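Local coordinates for thiamine-binding periplasmic protein (Escherichia coli, PDB 2QRY) that binds thiamine, thiamine phosphate and thiamine diphosphate with high affinity in the periplasm and serves the ThiBPQ ABC transporter in thiamine import, at residues G84-L89 with Y244-V249; F123-F128 with W283-A288; L171-K176 with T304-T309. All blocks are in the same frame, centred on the assembly; numbering follows the deposited sequence.

Contact 1 (G84-L89 with Y244-V249); sequences GLDNNL and YLQVEV. With TPS (thiamin phosphate), chain E.
The end of strand 81-86 pairs antiparallel with strand 243-252: L85 and V249 form a hydrogen-bonded pair, D86 and E248 a non-hydrogen-bonded one. V249 N gives a bond of 2.9 Å to L85 O. V249 O takes the bond from G84 N at 3.1 Å and a weak one from L85 N. Two residues thus face one, a G1 beta bulge. G84 sits at its first position with positive phi (127°), a backbone shape that glycine readily takes.

N87 carries the pairing past the end of its strand. Its backbone N bonds V247 O, and its side-chain amide spans the same edge. N87 OD1 takes the bond from V247 N at 3.0 Å, from well above the amide plane, while N87 ND2 gives one to L245 O. The side chain thus bonds the backbone of both L245 and V247. The chain itself leaves the sheet here through an Asx turn, with D86 OD1 accepting from N88 N.

The contact lies in the mixed sheet of this solute-binding protein, at the thiamin phosphate pocket, of which E248 is part. Q246 NE2 meets the anti lone pair of D86 OD2 at 2.8 Å, with the oxygen close to the Q246 amide plane. The carboxylate and amide planes stand 70° apart. Q246 OE1 is held by Y218, a thiamine-binding residue, so the amide is fixed at both ends.

At the far end N88 OD1 comes to the edge of the Y244 ring and accepts from Y244 OH, at a short 2.5 Å in this model. E248 faces the ligand: its OE2 lies 3.3 Å from TPS CM4. E248 OE1 bonds Y30 and a water that also donates to G84 O at 2.7 Å.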
loop_
_atom_site.group_PDB
_atom_site.type_symbol
_atom_site.label_atom_id
_atom_site.label_comp_id
_atom_site.label_asym_id
_atom_site.label_seq_id
_atom_site.Cartn_x
_atom_site.Cartn_y
_atom_site.Cartn_z
ATOM N N GLY A 84 7.608 1.681 3.128
ATOM C CA GLY A 84 6.269 1.135 3.171
ATOM C C GLY A 84 5.191 2.046 3.724
ATOM O O GLY A 84 4.092 1.587 3.992
ATOM N N LEU A 85 5.494 3.319 3.939
ATOM C CA LEU A 85 4.462 4.239 4.404
ATOM C C LEU A 85 3.857 4.681 3.086
ATOM O O LEU A 85 4.272 4.199 2.045
ATOM C CB LEU A 85 5.068 5.446 5.111
ATOM C CG LEU A 85 5.849 5.221 6.401
ATOM C CD1 LEU A 85 6.333 6.567 6.930
ATOM C CD2 LEU A 85 4.965 4.537 7.431
ATOM N N ASP A 86 2.872 5.567 3.101
ATOM C CA ASP A 86 2.331 6.018 1.825
ATOM C C ASP A 86 1.824 7.449 1.876
ATOM O O ASP A 86 1.920 8.118 2.903
ATOM C CB ASP A 86 1.247 5.060 1.296
ATOM C CG ASP A 86 -0.085 5.197 2.012
ATOM O OD1 ASP A 86 -0.247 6.123 2.842
ATOM O OD2 ASP A 86 -0.985 4.369 1.727
ATOM N N ASN A 87 1.304 7.911 0.745
ATOM C CA ASN A 87 0.807 9.272 0.600
ATOM C C ASN A 87 -0.175 9.736 1.674
ATOM O O ASN A 87 -0.215 10.919 2.000
ATOM C CB ASN A 87 0.174 9.435 -0.787
ATOM C CG ASN A 87 -0.977 8.479 -1.012
ATOM O OD1 ASN A 87 -0.832 7.269 -0.842
ATOM N ND2 ASN A 87 -2.124 9.015 -1.398
ATOM N N ASN A 88 -0.956 8.819 2.227
ATOM C CA ASN A 88 -1.932 9.183 3.249
ATOM C C ASN A 88 -1.335 9.401 4.634
ATOM O O ASN A 88 -2.009 9.918 5.526
ATOM C CB ASN A 88 -3.023 8.111 3.348
ATOM C CG ASN A 88 -3.796 7.946 2.056
ATOM O OD1 ASN A 88 -4.250 8.924 1.457
ATOM N ND2 ASN A 88 -3.961 6.702 1.624
ATOM N N LEU A 89 -0.078 9.021 4.824
ATOM C CA LEU A 89 0.548 9.164 6.131
ATOM C C LEU A 89 1.631 10.231 6.182
ATOM O O LEU A 89 2.224 10.448 7.235
ATOM C CB LEU A 89 1.158 7.832 6.562
ATOM C CG LEU A 89 0.247 6.616 6.727
ATOM C CD1 LEU A 89 1.107 5.362 6.858
ATOM C CD2 LEU A 89 -0.642 6.801 7.958
ATOM N N TYR A 244 -9.187 5.091 -5.194
ATOM C CA TYR A 244 -8.258 5.859 -4.379
ATOM C C TYR A 244 -6.817 5.514 -4.716
ATOM O O TYR A 244 -6.457 4.345 -4.836
ATOM C CB TYR A 244 -8.530 5.612 -2.890
ATOM C CG TYR A 244 -7.975 6.696 -1.996
ATOM C CD1 TYR A 244 -6.599 6.813 -1.778
ATOM C CD2 TYR A 244 -8.822 7.630 -1.387
ATOM C CE1 TYR A 244 -6.076 7.836 -0.972
ATOM C CE2 TYR A 244 -8.313 8.651 -0.582
ATOM C CZ TYR A 244 -6.939 8.747 -0.380
ATOM O OH TYR A 244 -6.427 9.744 0.419
ATOM N N LEU A 245 -5.995 6.548 -4.858
ATOM C CA LEU A 245 -4.597 6.376 -5.219
ATOM C C LEU A 245 -3.652 6.218 -4.049
ATOM O O LEU A 245 -3.756 6.931 -3.045
ATOM C CB LEU A 245 -4.126 7.564 -6.062
ATOM C CG LEU A 245 -2.615 7.702 -6.296
ATOM C CD1 LEU A 245 -2.110 6.608 -7.226
ATOM C CD2 LEU A 245 -2.334 9.072 -6.906
ATOM N N GLN A 246 -2.719 5.281 -4.189
ATOM C CA GLN A 246 -1.710 5.067 -3.169
ATOM C C GLN A 246 -0.328 5.204 -3.792
ATOM O O GLN A 246 -0.044 4.634 -4.847
ATOM C CB GLN A 246 -1.808 3.678 -2.523
ATOM C CG GLN A 246 -0.728 3.477 -1.455
ATOM C CD GLN A 246 -0.612 2.049 -0.946
ATOM O OE1 GLN A 246 -0.378 1.113 -1.717
ATOM N NE2 GLN A 246 -0.761 1.877 0.363
ATOM N N VAL A 247 0.524 5.975 -3.130
ATOM C CA VAL A 247 1.894 6.149 -3.561
ATOM C C VAL A 247 2.687 5.756 -2.332
ATOM O O VAL A 247 2.665 6.461 -1.328
ATOM C CB VAL A 247 2.222 7.618 -3.918
ATOM C CG1 VAL A 247 3.690 7.738 -4.271
ATOM C CG2 VAL A 247 1.354 8.089 -5.080
ATOM N N GLU A 248 3.365 4.617 -2.395
ATOM C CA GLU A 248 4.155 4.170 -1.255
ATOM C C GLU A 248 5.452 4.953 -1.232
ATOM O O GLU A 248 5.984 5.310 -2.279
ATOM C CB GLU A 248 4.443 2.672 -1.355
ATOM C CG GLU A 248 3.201 1.829 -1.526
ATOM C CD GLU A 248 3.458 0.369 -1.240
ATOM O OE1 GLU A 248 3.277 -0.050 -0.072
ATOM O OE2 GLU A 248 3.856 -0.355 -2.181
ATOM N N VAL A 249 5.970 5.203 -0.040
ATOM C CA VAL A 249 7.189 5.980 0.096
ATOM C C VAL A 249 8.153 5.425 1.128
ATOM O O VAL A 249 7.824 4.528 1.902
ATOM C CB VAL A 249 6.860 7.431 0.505
ATOM C CG1 VAL A 249 5.895 8.046 -0.492
ATOM C CG2 VAL A 249 6.248 7.446 1.891
HETATM C CM2 TPS E . -1.092 -10.341 -5.415
HETATM N N3 TPS E . 0.551 -5.019 -1.925
HETATM C C2 TPS E . 0.008 -5.988 -1.214
HETATM S S1 TPS E . -0.083 -5.342 0.381
HETATM C C5 TPS E . 0.622 -3.756 0.039
HETATM C C4 TPS E . 0.885 -3.849 -1.311
HETATM C CM4 TPS E . 1.513 -2.680 -2.062
HETATM C C6 TPS E . 0.809 -2.682 1.065
HETATM C C7 TPS E . 0.365 -3.413 2.332
HETATM O O7 TPS E . 0.384 -2.612 3.507
HETATM N N1A TPS E . -1.330 -7.921 -5.044
HETATM C C2A TPS E . -0.585 -9.018 -4.889
HETATM N N3A TPS E . 0.596 -8.964 -4.276
HETATM C C4A TPS E . 1.084 -7.803 -3.790
HETATM N N4A TPS E . 2.312 -7.778 -3.153
HETATM C C5A TPS E . 0.313 -6.606 -3.936
HETATM C C6A TPS E . -0.924 -6.725 -4.591
HETATM C C7A TPS E . 0.781 -5.227 -3.409
HETATM P P1 TPS E . -0.105 -3.566 4.717
HETATM O O1 TPS E . -1.484 -4.188 4.360
HETATM O O2 TPS E . -0.157 -2.777 6.088
HETATM O O3 TPS E . 0.915 -4.716 4.866
HETATM O O HOH W 1 2.128 0.951 2.206
#

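Contact 2 (F123-F128 with W283-A288); sequences FDYGYF and WMYPVA. With TPS (thiamin phosphate), chain E.
Y125 and Y285 face each other as an antiparallel hydrogen-bonded pair, where the short, weakly bonded strand 285-286 adds to strand 121-133 in the mixed sheet. Y125 N bonds Y285 O in the carbonyl plane, and Y285 N returns a 2.9 Å bond to Y125 O. Both side chains lie on the same face of the sheet.

The two rings are not stacked. Their planes are 31° apart and their centroids 5.4 Å. Instead the CB of Y285 sits over one face of the Y125 ring, offset toward the rim, in a CH-pi contact of 3.6 Å to the centroid. Y125 has CG between its backbone N and carbonyl carbon (chi1 71°), which brings the ring over Y285 CB. The same ring turns its edge to P286 O. Y285 also meets Y127 and, outside the segments, makes a cation-pi contact with K301.

M284, present as selenomethionine, is directed toward 123-128 and meets D124 and the Y125-G126 peptide. Its chain bends at both chi2 and chi3 and folds M284 CE back over that peptide, 3.4 Å from G126 N. The M284 side chain packs here on the bare backbone of G126. CB and CG of M284 pass the D124 carboxylate at a slant, with M284 CB 3.7 Å from D124 CG.

M284 and W283 belong to the thiamin phosphate pocket. W283 approaches the aminopyrimidine ring, and its carbonyl O bonds T220, a thiamine-binding residue. M284 SE lies 3.8 Å from TPS CM4, the methyl group on the thiazolium ring.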
loop_
_atom_site.group_PDB
_atom_site.type_symbol
_atom_site.label_atom_id
_atom_site.label_comp_id
_atom_site.label_asym_id
_atom_site.label_seq_id
_atom_site.Cartn_x
_atom_site.Cartn_y
_atom_site.Cartn_z
ATOM N N PHE A 123 8.295 4.924 -4.362
ATOM C CA PHE A 123 8.964 3.802 -5.003
ATOM C C PHE A 123 7.987 3.001 -5.865
ATOM O O PHE A 123 8.401 2.172 -6.673
ATOM C CB PHE A 123 9.701 2.922 -3.973
ATOM C CG PHE A 123 8.811 2.218 -2.979
ATOM C CD1 PHE A 123 8.154 1.039 -3.319
ATOM C CD2 PHE A 123 8.710 2.684 -1.669
ATOM C CE1 PHE A 123 7.423 0.334 -2.372
ATOM C CE2 PHE A 123 7.981 1.985 -0.714
ATOM C CZ PHE A 123 7.339 0.811 -1.064
ATOM N N ASP A 124 6.692 3.262 -5.695
ATOM C CA ASP A 124 5.648 2.634 -6.507
ATOM C C ASP A 124 4.265 3.192 -6.184
ATOM O O ASP A 124 4.092 3.909 -5.202
ATOM C CB ASP A 124 5.646 1.092 -6.393
ATOM C CG ASP A 124 5.211 0.580 -5.029
ATOM O OD1 ASP A 124 4.406 1.243 -4.333
ATOM O OD2 ASP A 124 5.667 -0.525 -4.662
ATOM N N TYR A 125 3.288 2.894 -7.035
ATOM C CA TYR A 125 1.935 3.383 -6.803
ATOM C C TYR A 125 0.899 2.408 -7.341
ATOM O O TYR A 125 1.218 1.523 -8.130
ATOM C CB TYR A 125 1.747 4.770 -7.438
ATOM C CG TYR A 125 1.705 4.782 -8.954
ATOM C CD1 TYR A 125 0.490 4.706 -9.637
ATOM C CD2 TYR A 125 2.879 4.867 -9.704
ATOM C CE1 TYR A 125 0.441 4.718 -11.029
ATOM C CE2 TYR A 125 2.843 4.879 -11.102
ATOM C CZ TYR A 125 1.620 4.806 -11.756
ATOM O OH TYR A 125 1.572 4.831 -13.133
ATOM N N GLY A 126 -0.338 2.568 -6.895
ATOM C CA GLY A 126 -1.394 1.685 -7.344
ATOM C C GLY A 126 -2.762 2.200 -6.961
ATOM O O GLY A 126 -2.906 3.326 -6.475
ATOM N N TYR A 127 -3.773 1.367 -7.175
ATOM C CA TYR A 127 -5.137 1.743 -6.864
ATOM C C TYR A 127 -5.832 0.626 -6.104
ATOM O O TYR A 127 -5.858 -0.520 -6.551
ATOM C CB TYR A 127 -5.886 2.043 -8.156
ATOM C CG TYR A 127 -5.198 3.094 -8.997
ATOM C CD1 TYR A 127 -5.392 4.454 -8.744
ATOM C CD2 TYR A 127 -4.325 2.731 -10.026
ATOM C CE1 TYR A 127 -4.732 5.431 -9.497
ATOM C CE2 TYR A 127 -3.660 3.696 -10.779
ATOM C CZ TYR A 127 -3.871 5.045 -10.508
ATOM O OH TYR A 127 -3.224 6.006 -11.251
ATOM N N PHE A 128 -6.386 0.966 -4.945
ATOM C CA PHE A 128 -7.090 -0.015 -4.141
ATOM C C PHE A 128 -8.347 -0.448 -4.883
ATOM O O PHE A 128 -9.030 0.366 -5.510
ATOM C CB PHE A 128 -7.479 0.571 -2.780
ATOM C CG PHE A 128 -6.315 1.090 -1.991
ATOM C CD1 PHE A 128 -5.286 0.237 -1.598
ATOM C CD2 PHE A 128 -6.247 2.434 -1.642
ATOM C CE1 PHE A 128 -4.206 0.718 -0.873
ATOM C CE2 PHE A 128 -5.170 2.926 -0.914
ATOM C CZ PHE A 128 -4.147 2.068 -0.528
ATOM N N TRP A 283 3.978 -6.058 -7.319
ATOM C CA TRP A 283 2.757 -5.985 -8.111
ATOM C C TRP A 283 2.087 -4.619 -7.955
ATOM O O TRP A 283 0.959 -4.489 -7.482
ATOM C CB TRP A 283 1.819 -7.125 -7.705
ATOM C CG TRP A 283 2.490 -8.444 -7.899
ATOM C CD1 TRP A 283 3.093 -9.212 -6.940
ATOM C CD2 TRP A 283 2.753 -9.088 -9.151
ATOM N NE1 TRP A 283 3.721 -10.286 -7.519
ATOM C CE2 TRP A 283 3.529 -10.236 -8.875
ATOM C CE3 TRP A 283 2.415 -8.801 -10.481
ATOM C CZ2 TRP A 283 3.971 -11.101 -9.883
ATOM C CZ3 TRP A 283 2.854 -9.659 -11.484
ATOM C CH2 TRP A 283 3.626 -10.797 -11.177
HETATM N N MSE A 284 2.827 -3.601 -8.364
HETATM C CA MSE A 284 2.398 -2.212 -8.305
HETATM C C MSE A 284 3.060 -1.522 -9.496
HETATM O O MSE A 284 3.965 -2.087 -10.113
HETATM C CB MSE A 284 2.903 -1.571 -7.004
HETATM C CG MSE A 284 2.288 -2.122 -5.728
HETATM SE SE MSE A 284 0.442 -1.579 -5.513
HETATM C CE MSE A 284 0.739 0.180 -4.729
ATOM N N TYR A 285 2.623 -0.309 -9.820
ATOM C CA TYR A 285 3.221 0.428 -10.933
ATOM C C TYR A 285 4.486 1.132 -10.442
ATOM O O TYR A 285 4.471 1.807 -9.412
ATOM C CB TYR A 285 2.235 1.459 -11.492
ATOM C CG TYR A 285 1.021 0.843 -12.145
ATOM C CD1 TYR A 285 1.124 0.174 -13.364
ATOM C CD2 TYR A 285 -0.230 0.908 -11.533
ATOM C CE1 TYR A 285 0.011 -0.417 -13.959
ATOM C CE2 TYR A 285 -1.351 0.323 -12.118
ATOM C CZ TYR A 285 -1.221 -0.339 -13.331
ATOM O OH TYR A 285 -2.321 -0.928 -13.902
ATOM N N PRO A 286 5.601 0.974 -11.173
ATOM C CA PRO A 286 6.878 1.594 -10.813
ATOM C C PRO A 286 6.817 3.114 -10.855
ATOM O O PRO A 286 5.943 3.705 -11.496
ATOM C CB PRO A 286 7.844 1.038 -11.856
ATOM C CG PRO A 286 7.226 -0.256 -12.245
ATOM C CD PRO A 286 5.769 0.099 -12.343
ATOM N N VAL A 287 7.764 3.739 -10.171
ATOM C CA VAL A 287 7.834 5.185 -10.113
ATOM C C VAL A 287 8.771 5.705 -11.210
ATOM O O VAL A 287 8.738 6.884 -11.563
ATOM C CB VAL A 287 8.307 5.634 -8.714
ATOM C CG1 VAL A 287 9.771 5.330 -8.528
ATOM C CG2 VAL A 287 8.015 7.080 -8.523
ATOM N N ALA A 288 9.599 4.811 -11.746
ATOM C CA ALA A 288 10.519 5.151 -12.830
ATOM C C ALA A 288 9.977 4.478 -14.086
ATOM O O ALA A 288 9.346 3.424 -14.003
ATOM C CB ALA A 288 11.916 4.637 -12.526
HETATM C CM2 TPS E . -1.092 -10.341 -5.415
HETATM N N3 TPS E . 0.551 -5.019 -1.925
HETATM C C2 TPS E . 0.008 -5.988 -1.214
HETATM S S1 TPS E . -0.083 -5.342 0.381
HETATM C C5 TPS E . 0.622 -3.756 0.039
HETATM C C4 TPS E . 0.885 -3.849 -1.311
HETATM C CM4 TPS E . 1.513 -2.680 -2.062
HETATM C C6 TPS E . 0.809 -2.682 1.065
HETATM C C7 TPS E . 0.365 -3.413 2.332
HETATM O O7 TPS E . 0.384 -2.612 3.507
HETATM N N1A TPS E . -1.330 -7.921 -5.044
HETATM C C2A TPS E . -0.585 -9.018 -4.889
HETATM N N3A TPS E . 0.596 -8.964 -4.276
HETATM C C4A TPS E . 1.084 -7.803 -3.790
HETATM N N4A TPS E . 2.312 -7.778 -3.153
HETATM C C5A TPS E . 0.313 -6.606 -3.936
HETATM C C6A TPS E . -0.924 -6.725 -4.591
HETATM C C7A TPS E . 0.781 -5.227 -3.409
HETATM P P1 TPS E . -0.105 -3.566 4.717
HETATM O O1 TPS E . -1.484 -4.188 4.360
HETATM O O2 TPS E . -0.157 -2.777 6.088
HETATM O O3 TPS E . 0.915 -4.716 4.866
#

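Contact 3 (L171-K176 with T304-T309); sequences LLWMQK and TTLEFT
Helix 165-178 packs here against the strand 305-306 and the loop that leads into the C-terminal helix 310-328, whose N-cap is T309, on the outer part of the fold. The centre of the contact is F308. K176 comes from the opposite direction and sets CE over one face of that ring, above its centre at 3.5 Å to the centroid. K176 NZ stays over the same face, 4.0 Å from the F308 centroid, and makes a cation-pi contact. A bend at chi2 (-71°) carries CE over the ring. K176 NZ also bonds E307 O at 3.1 Å, from above the carbonyl plane.

The ring edge turns to the helix. L172 CB meets F308 CD1 at 3.9 Å in the ring plane, and L172 O also lies at the edge. Q175 CG touches CZ of F308.

L306 completes the contact. Its CD1 reaches the edge of the W173 indole, 3.9 Å from CD1 of W173, whose NE1 bonds G242 O.

The lysine joins an apolar stem to a charged end, and the F308 ring and a backbone carbonyl both probably stabilise its ammonium group at this partly buried surface.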
loop_
_atom_site.group_PDB
_atom_site.type_symbol
_atom_site.label_atom_id
_atom_site.label_comp_id
_atom_site.label_asym_id
_atom_site.label_seq_id
_atom_site.Cartn_x
_atom_site.Cartn_y
_atom_site.Cartn_z
ATOM N N LEU A 171 -10.851 2.950 4.094
ATOM C CA LEU A 171 -11.518 3.889 4.990
ATOM C C LEU A 171 -11.702 5.230 4.286
ATOM O O LEU A 171 -12.785 5.809 4.328
ATOM C CB LEU A 171 -10.706 4.115 6.272
ATOM C CG LEU A 171 -11.292 5.175 7.222
ATOM C CD1 LEU A 171 -12.271 4.523 8.196
ATOM C CD2 LEU A 171 -10.168 5.859 7.998
ATOM N N LEU A 172 -10.653 5.708 3.620
ATOM C CA LEU A 172 -10.721 6.999 2.939
ATOM C C LEU A 172 -11.564 6.927 1.671
ATOM O O LEU A 172 -12.254 7.887 1.313
ATOM C CB LEU A 172 -9.309 7.496 2.628
ATOM C CG LEU A 172 -8.417 7.541 3.879
ATOM C CD1 LEU A 172 -6.975 7.800 3.484
ATOM C CD2 LEU A 172 -8.926 8.605 4.846
ATOM N N TRP A 173 -11.519 5.778 1.010
ATOM C CA TRP A 173 -12.283 5.563 -0.207
ATOM C C TRP A 173 -13.765 5.681 0.118
ATOM O O TRP A 173 -14.517 6.352 -0.590
ATOM C CB TRP A 173 -11.968 4.184 -0.766
ATOM C CG TRP A 173 -12.541 3.917 -2.115
ATOM C CD1 TRP A 173 -13.014 4.837 -3.011
ATOM C CD2 TRP A 173 -12.595 2.646 -2.776
ATOM N NE1 TRP A 173 -13.353 4.213 -4.195
ATOM C CE2 TRP A 173 -13.104 2.870 -4.076
ATOM C CE3 TRP A 173 -12.260 1.338 -2.397
ATOM C CZ2 TRP A 173 -13.283 1.832 -4.998
ATOM C CZ3 TRP A 173 -12.440 0.306 -3.314
ATOM C CH2 TRP A 173 -12.947 0.562 -4.599
HETATM N N MSE A 174 -14.182 5.023 1.192
HETATM C CA MSE A 174 -15.568 5.080 1.633
HETATM C C MSE A 174 -15.939 6.523 2.010
HETATM O O MSE A 174 -17.050 6.983 1.739
HETATM C CB MSE A 174 -15.766 4.176 2.848
HETATM C CG MSE A 174 -15.764 2.683 2.548
HETATM SE SE MSE A 174 -17.477 2.079 1.875
HETATM C CE MSE A 174 -18.420 1.894 3.563
ATOM N N GLN A 175 -15.006 7.226 2.643
ATOM C CA GLN A 175 -15.239 8.605 3.062
ATOM C C GLN A 175 -15.491 9.507 1.845
ATOM O O GLN A 175 -16.357 10.386 1.871
ATOM C CB GLN A 175 -14.036 9.123 3.858
ATOM C CG GLN A 175 -14.267 10.474 4.484
ATOM C CD GLN A 175 -15.322 10.437 5.571
ATOM O OE1 GLN A 175 -15.992 11.430 5.820
ATOM N NE2 GLN A 175 -15.462 9.293 6.234
ATOM N N LYS A 176 -14.726 9.286 0.782
ATOM C CA LYS A 176 -14.887 10.053 -0.442
ATOM C C LYS A 176 -16.282 9.801 -1.013
ATOM O O LYS A 176 -16.974 10.728 -1.431
ATOM C CB LYS A 176 -13.850 9.617 -1.484
ATOM C CG LYS A 176 -12.454 10.176 -1.296
ATOM C CD LYS A 176 -12.405 11.657 -1.615
ATOM C CE LYS A 176 -10.980 12.170 -1.579
ATOM N NZ LYS A 176 -10.887 13.615 -1.900
ATOM N N THR A 304 -11.166 7.711 -13.176
ATOM C CA THR A 304 -11.124 8.703 -12.114
ATOM C C THR A 304 -10.295 8.241 -10.917
ATOM O O THR A 304 -10.470 7.129 -10.418
ATOM C CB THR A 304 -12.547 9.030 -11.626
ATOM O OG1 THR A 304 -13.282 9.666 -12.678
ATOM C CG2 THR A 304 -12.500 9.937 -10.406
ATOM N N THR A 305 -9.395 9.110 -10.471
ATOM C CA THR A 305 -8.538 8.837 -9.325
ATOM C C THR A 305 -8.993 9.699 -8.144
ATOM O O THR A 305 -9.313 10.871 -8.316
ATOM C CB THR A 305 -7.065 9.151 -9.659
ATOM O OG1 THR A 305 -6.526 8.097 -10.467
ATOM C CG2 THR A 305 -6.239 9.300 -8.391
ATOM N N LEU A 306 -9.026 9.110 -6.951
ATOM C CA LEU A 306 -9.456 9.819 -5.749
ATOM C C LEU A 306 -8.337 9.883 -4.721
ATOM O O LEU A 306 -7.642 8.891 -4.488
ATOM C CB LEU A 306 -10.658 9.115 -5.121
ATOM C CG LEU A 306 -11.928 8.981 -5.960
ATOM C CD1 LEU A 306 -12.901 8.068 -5.250
ATOM C CD2 LEU A 306 -12.543 10.359 -6.197
ATOM N N GLU A 307 -8.185 11.046 -4.089
ATOM C CA GLU A 307 -7.144 11.237 -3.089
ATOM C C GLU A 307 -7.394 12.439 -2.172
ATOM O O GLU A 307 -7.912 13.472 -2.604
ATOM C CB GLU A 307 -5.792 11.401 -3.798
ATOM C CG GLU A 307 -4.603 11.683 -2.889
ATOM C CD GLU A 307 -3.324 11.967 -3.672
ATOM O OE1 GLU A 307 -3.365 12.810 -4.588
ATOM O OE2 GLU A 307 -2.273 11.357 -3.375
ATOM N N PHE A 308 -7.048 12.276 -0.895
ATOM C CA PHE A 308 -7.156 13.351 0.086
ATOM C C PHE A 308 -5.741 13.882 0.186
ATOM O O PHE A 308 -4.798 13.178 -0.160
ATOM C CB PHE A 308 -7.549 12.829 1.465
ATOM C CG PHE A 308 -9.008 12.597 1.637
ATOM C CD1 PHE A 308 -9.504 11.301 1.782
ATOM C CD2 PHE A 308 -9.894 13.670 1.670
ATOM C CE1 PHE A 308 -10.868 11.078 1.957
ATOM C CE2 PHE A 308 -11.263 13.461 1.847
ATOM C CZ PHE A 308 -11.751 12.162 1.991
ATOM N N THR A 309 -5.582 15.115 0.655
ATOM C CA THR A 309 -4.246 15.669 0.814
ATOM C C THR A 309 -3.728 15.083 2.119
ATOM O O THR A 309 -4.517 14.705 2.981
ATOM C CB THR A 309 -4.269 17.203 0.936
ATOM O OG1 THR A 309 -4.836 17.575 2.199
ATOM C CG2 THR A 309 -5.103 17.810 -0.193
#

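Strand 243-252 ties all three contacts together. Contact 1 pairs one edge of it with strand 81-86. Strand 121-133 of contact 2 lies beside it: Q246 O is 2.9 Å from G126 N, and E248 N is 3.0 Å from D124 O. Strand 305-306 of contact 3 also joins it, with L245 N 2.9 Å from L306 O. Y244 OH reaches F308 N at the same distance. Contacts 1 and 2 have centres 10 Å apart, and E248 and M284 both approach CM4 of the thiamin phosphate. Contact 3 is more remote: the L172 side chain is about 13 Å from the ligand.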